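PDB 3T22: redox-sensitive transcriptional activator OxyR from Porphyromonas gingivalis, which probably binds DNA as a LysR-family transcription factor and adjusts gene expression to redox state, here represented by its regulatory domain alone. Local coordinates for residues Leu4-Leu9 with Ile33-Met38; Pro153-Glu158 with Ala204-Met209. The protein carries 1 engineered substitution. One frame throughout, in Å; residues are numbered along the deposited sequence.

Contact 1. Residues Leu4-Leu9 with Ile33-Met38; sequences LNIAVL and IHVSEM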
# COMPACT_ATOMS: atom_id res chain seq x y z
N LEU A 4 -10.15 -15.58 16.67
CA LEU A 4 -10.50 -14.17 16.65
C LEU A 4 -10.46 -13.59 15.24
O LEU A 4 -9.42 -13.59 14.60
CB LEU A 4 -9.62 -13.36 17.60
CG LEU A 4 -10.09 -11.94 17.94
CD1 LEU A 4 -11.50 -11.96 18.54
CD2 LEU A 4 -9.13 -11.24 18.88
N ASN A 5 -11.59 -13.10 14.76
CA ASN A 5 -11.61 -12.37 13.50
C ASN A 5 -11.55 -10.87 13.72
O ASN A 5 -12.54 -10.26 14.13
CB ASN A 5 -12.87 -12.73 12.71
CG ASN A 5 -12.83 -14.14 12.16
OD1 ASN A 5 -11.75 -14.67 11.86
ND2 ASN A 5 -14.00 -14.78 12.04
N ILE A 6 -10.39 -10.28 13.46
CA ILE A 6 -10.24 -8.84 13.66
C ILE A 6 -9.89 -8.07 12.39
O ILE A 6 -9.00 -8.46 11.65
CB ILE A 6 -9.27 -8.52 14.83
CG1 ILE A 6 -9.01 -7.02 14.96
CG2 ILE A 6 -7.98 -9.26 14.68
CD1 ILE A 6 -8.21 -6.71 16.20
N ALA A 7 -10.60 -6.97 12.15
CA ALA A 7 -10.33 -6.11 11.00
C ALA A 7 -9.53 -4.86 11.37
O ALA A 7 -9.55 -4.40 12.52
CB ALA A 7 -11.62 -5.73 10.29
N VAL A 8 -8.86 -4.29 10.37
CA VAL A 8 -7.94 -3.19 10.59
C VAL A 8 -7.90 -2.27 9.36
O VAL A 8 -7.77 -2.73 8.23
CB VAL A 8 -6.52 -3.71 10.84
CG1 VAL A 8 -5.60 -2.60 11.31
CG2 VAL A 8 -6.53 -4.86 11.85
N LEU A 9 -7.97 -0.96 9.60
CA LEU A 9 -7.85 -0.01 8.51
C LEU A 9 -6.52 -0.19 7.79
O LEU A 9 -5.53 -0.58 8.40
CB LEU A 9 -7.96 1.42 9.05
CG LEU A 9 -9.27 1.85 9.68
CD1 LEU A 9 -9.32 3.36 9.80
CD2 LEU A 9 -10.46 1.34 8.89
N ILE A 33 -5.49 -16.04 15.41
CA ILE A 33 -6.02 -14.75 14.99
C ILE A 33 -6.05 -14.63 13.48
O ILE A 33 -5.12 -15.05 12.79
CB ILE A 33 -5.18 -13.59 15.58
CG1 ILE A 33 -5.22 -13.62 17.11
CG2 ILE A 33 -5.67 -12.24 15.06
CD1 ILE A 33 -4.67 -12.36 17.75
N HIS A 34 -7.13 -14.07 12.95
CA HIS A 34 -7.21 -13.78 11.53
C HIS A 34 -7.41 -12.31 11.32
O HIS A 34 -8.41 -11.74 11.77
CB HIS A 34 -8.34 -14.54 10.86
CG HIS A 34 -8.61 -14.10 9.46
ND1 HIS A 34 -9.74 -13.40 9.09
CD2 HIS A 34 -7.87 -14.23 8.33
CE1 HIS A 34 -9.69 -13.13 7.79
NE2 HIS A 34 -8.56 -13.62 7.31
N VAL A 35 -6.48 -11.68 10.63
CA VAL A 35 -6.57 -10.25 10.37
C VAL A 35 -7.08 -10.00 8.96
O VAL A 35 -6.73 -10.72 8.05
CB VAL A 35 -5.19 -9.59 10.56
CG1 VAL A 35 -5.26 -8.12 10.22
CG2 VAL A 35 -4.72 -9.79 11.96
N SER A 36 -7.90 -8.97 8.78
CA SER A 36 -8.36 -8.58 7.45
C SER A 36 -8.25 -7.08 7.32
O SER A 36 -8.70 -6.36 8.23
CB SER A 36 -9.83 -8.97 7.24
OG SER A 36 -10.23 -10.04 8.07
N GLU A 37 -7.68 -6.61 6.21
CA GLU A 37 -7.70 -5.17 5.95
C GLU A 37 -9.05 -4.70 5.34
O GLU A 37 -9.49 -5.25 4.36
CB GLU A 37 -6.51 -4.73 5.08
CG GLU A 37 -5.21 -4.49 5.86
CD GLU A 37 -4.00 -4.10 4.97
OE1 GLU A 37 -4.03 -3.02 4.35
OE2 GLU A 37 -3.01 -4.86 4.91
N MET A 38 -9.71 -3.70 5.94
CA MET A 38 -10.96 -3.16 5.39
C MET A 38 -11.06 -1.70 5.69
O MET A 38 -10.56 -1.24 6.72
CB MET A 38 -12.19 -3.76 6.07
CG MET A 38 -12.30 -5.25 6.08
SD MET A 38 -13.81 -5.71 6.97
CE MET A 38 -13.45 -7.44 7.16
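The amide of Asn-5 and the imidazole of His-34 meet on one face of a parallel strand pair, their planes 86° apart. Asn-5 OD1 lies 3.6 Å from His-34 CB, the carbon that carries the ring, and comes to the ring itself obliquely. With CG anti to the backbone N (chi1 170°), the ring of His-34 is carried out to the second subunit, where NE2 forms a hydrogen bond with Ser-132 OG. The strands belong to the right-handed beta-alpha-beta unit 4-8, 13-27, 33-37, with which the periplasmic-binding-protein-like fold of LysR regulatory domains begins. The other face is largely aliphatic: Ile-6 and Ile-33 lie side by side, CG2 to CG2 at 3.8 Å, and Val-8 CG2 meets Val-35 CG1 at 3.9 Å. Helix 13-27 packs on Ile-33, Val-35 and Val-8, strand 54-57 on Ile-6 and Val-8. Five backbone bonds join the strands, from His-34 N to Leu-4 O (2.9 Å) as far as Met-38 N to Val-8 O (3.2 Å), where the donor stands 44° out of the carbonyl plane. Through Val-35 and Ser-36, which pair in parallel with a strand of the second subunit, the sheet crosses the interface. Met-38 runs its extended chain back along the Asn-5 and Ala-7 face, placing SD and CE each 4.0 Å from Ala-7 CB.

Contact 2. Residues Pro153-Glu158 with Ala204-Met209; sequences PQLTVE and AVPSDM
Apolar packing carries most of this meeting of two loops, and Leu-155 is at its centre. The leucine sends its two methyls to different partners: CD1 lies 3.7 Å from Met-209 SD, whereas CD2 comes to 4.1 Å from Val-205 CG1. Its CG stands opposite the backbone N (chi1 -161°), which carries the branch out from the 3-10 turn and lets it straddle the two residues. The Leu-155 side chain lies roughly perpendicular to that of Val-205; those of Leu-155 and Met-209 meet more obliquely. Pro-206 adds its ring carbon CD, 4.3 Å from Leu-155 CD1. Met-209 is extended as far as SD and then bends (chi3 75°), leaving CE 4.0 Å from the same leucine methyl.

In the regulatory domain, with its periplasmic-binding-protein-like fold, the contact joins the 3-10 turn after strand 149-153 to the loop that leaves helix 191-203. Tyr-72 of the long strand 66-80 packs against both Leu-155 and Val-205.

Polar groups meet carbon at the margins, and no hydrogen bond crosses between the segments. Gln-154 and Met-209 run alongside in opposed directions, bringing OE1 of Gln-154 to 3.9 Å from CE of Met-209; that oxygen accepts a hydrogen bond from Glu-75 N. At the more open end, Glu-158 OE1 rests 4.0 Å from Pro-206 CG and also makes a long, weak ion pair with Arg-19 NH2. Within 204-209, Met-209 N bonds back to Pro-206 O at 3.1 Å, closing the turn from which the methionine reaches across.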
# COMPACT_ATOMS: atom_id res chain seq x y z
N PRO A 153 0.29 9.21 8.59
CA PRO A 153 0.04 9.08 10.03
C PRO A 153 1.35 8.97 10.84
O PRO A 153 2.33 8.38 10.39
CB PRO A 153 -0.76 7.78 10.11
CG PRO A 153 -0.25 6.98 8.93
CD PRO A 153 -0.03 7.99 7.85
N GLN A 154 1.34 9.57 12.03
CA GLN A 154 2.53 9.72 12.86
C GLN A 154 3.27 8.43 13.19
O GLN A 154 4.48 8.43 13.35
CB GLN A 154 2.14 10.44 14.16
CG GLN A 154 3.23 10.53 15.20
CD GLN A 154 2.78 11.32 16.41
OE1 GLN A 154 1.66 11.15 16.90
NE2 GLN A 154 3.64 12.20 16.90
N LEU A 155 2.53 7.34 13.31
CA LEU A 155 3.10 6.08 13.75
C LEU A 155 4.00 5.46 12.66
O LEU A 155 4.80 4.55 12.92
CB LEU A 155 1.99 5.11 14.17
CG LEU A 155 2.35 3.93 15.06
CD1 LEU A 155 2.93 4.38 16.41
CD2 LEU A 155 1.13 3.01 15.24
N THR A 156 3.89 5.99 11.44
CA THR A 156 4.74 5.51 10.37
C THR A 156 6.19 6.01 10.48
O THR A 156 7.07 5.43 9.84
CB THR A 156 4.17 5.86 8.97
OG1 THR A 156 4.91 5.16 7.96
CG2 THR A 156 4.26 7.34 8.70
N VAL A 157 6.44 7.05 11.27
CA VAL A 157 7.79 7.65 11.30
C VAL A 157 8.87 6.73 11.86
O VAL A 157 10.00 6.76 11.39
CB VAL A 157 7.86 9.01 12.05
CG1 VAL A 157 6.80 9.96 11.53
CG2 VAL A 157 7.76 8.83 13.55
N GLU A 158 8.50 5.90 12.82
CA GLU A 158 9.44 4.95 13.42
C GLU A 158 9.83 3.83 12.46
O GLU A 158 10.54 2.90 12.85
CB GLU A 158 8.86 4.36 14.70
CG GLU A 158 7.43 4.75 14.97
CD GLU A 158 7.32 5.97 15.85
OE1 GLU A 158 7.74 5.89 17.02
OE2 GLU A 158 6.83 7.01 15.37
N ALA A 204 1.54 -1.40 22.57
CA ALA A 204 2.29 -1.50 21.31
C ALA A 204 2.73 -0.15 20.73
O ALA A 204 3.45 -0.09 19.73
CB ALA A 204 1.49 -2.30 20.27
N VAL A 205 2.29 0.94 21.36
CA VAL A 205 2.65 2.28 20.91
C VAL A 205 3.31 3.11 22.02
O VAL A 205 3.02 2.91 23.21
CB VAL A 205 1.42 3.04 20.31
CG1 VAL A 205 0.71 2.17 19.27
CG2 VAL A 205 0.44 3.42 21.39
N PRO A 206 4.20 4.05 21.65
CA PRO A 206 4.83 4.96 22.63
C PRO A 206 3.81 5.56 23.60
O PRO A 206 2.70 5.88 23.17
CB PRO A 206 5.42 6.06 21.74
CG PRO A 206 5.74 5.36 20.45
CD PRO A 206 4.69 4.28 20.28
N SER A 207 4.17 5.70 24.87
CA SER A 207 3.26 6.21 25.89
C SER A 207 2.74 7.62 25.64
O SER A 207 1.72 8.02 26.19
CB SER A 207 3.89 6.16 27.28
OG SER A 207 3.93 4.83 27.76
N ASP A 208 3.46 8.40 24.84
CA ASP A 208 3.01 9.75 24.54
C ASP A 208 1.69 9.78 23.77
O ASP A 208 0.96 10.77 23.80
CB ASP A 208 4.08 10.53 23.77
CG ASP A 208 4.99 11.34 24.69
OD1 ASP A 208 4.75 11.37 25.93
OD2 ASP A 208 5.93 12.00 24.17
N MET A 209 1.37 8.68 23.10
CA MET A 209 0.18 8.63 22.24
C MET A 209 -1.10 8.27 22.99
O MET A 209 -2.21 8.47 22.48
CB MET A 209 0.43 7.68 21.05
CG MET A 209 1.56 8.18 20.14
SD MET A 209 1.99 7.15 18.73
CE MET A 209 0.65 7.44 17.58

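How the contacts relate
Contact 1 comes first in the chain and is complete before contact 2 begins; their centres lie about 20 Å apart and their nearest atoms about 9 Å apart, not touching. Both belong to the regulatory domain. Strands 4-8 and 33-37 share one mixed sheet with strand 149-153, which leads into 153-158. Helix 13-27 also links the two: it connects the strands of contact 1 and packs on their aliphatic face, while its residues Tyr-15, Leu-16, Arg-19 and Val-20 reach the loops of contact 2. One helix thus serves an early strand pair and a pair of later loops. Contact 1 lies at the dimer interface, whereas the segments 153-158 and 204-209 touch no other chain of the assembly.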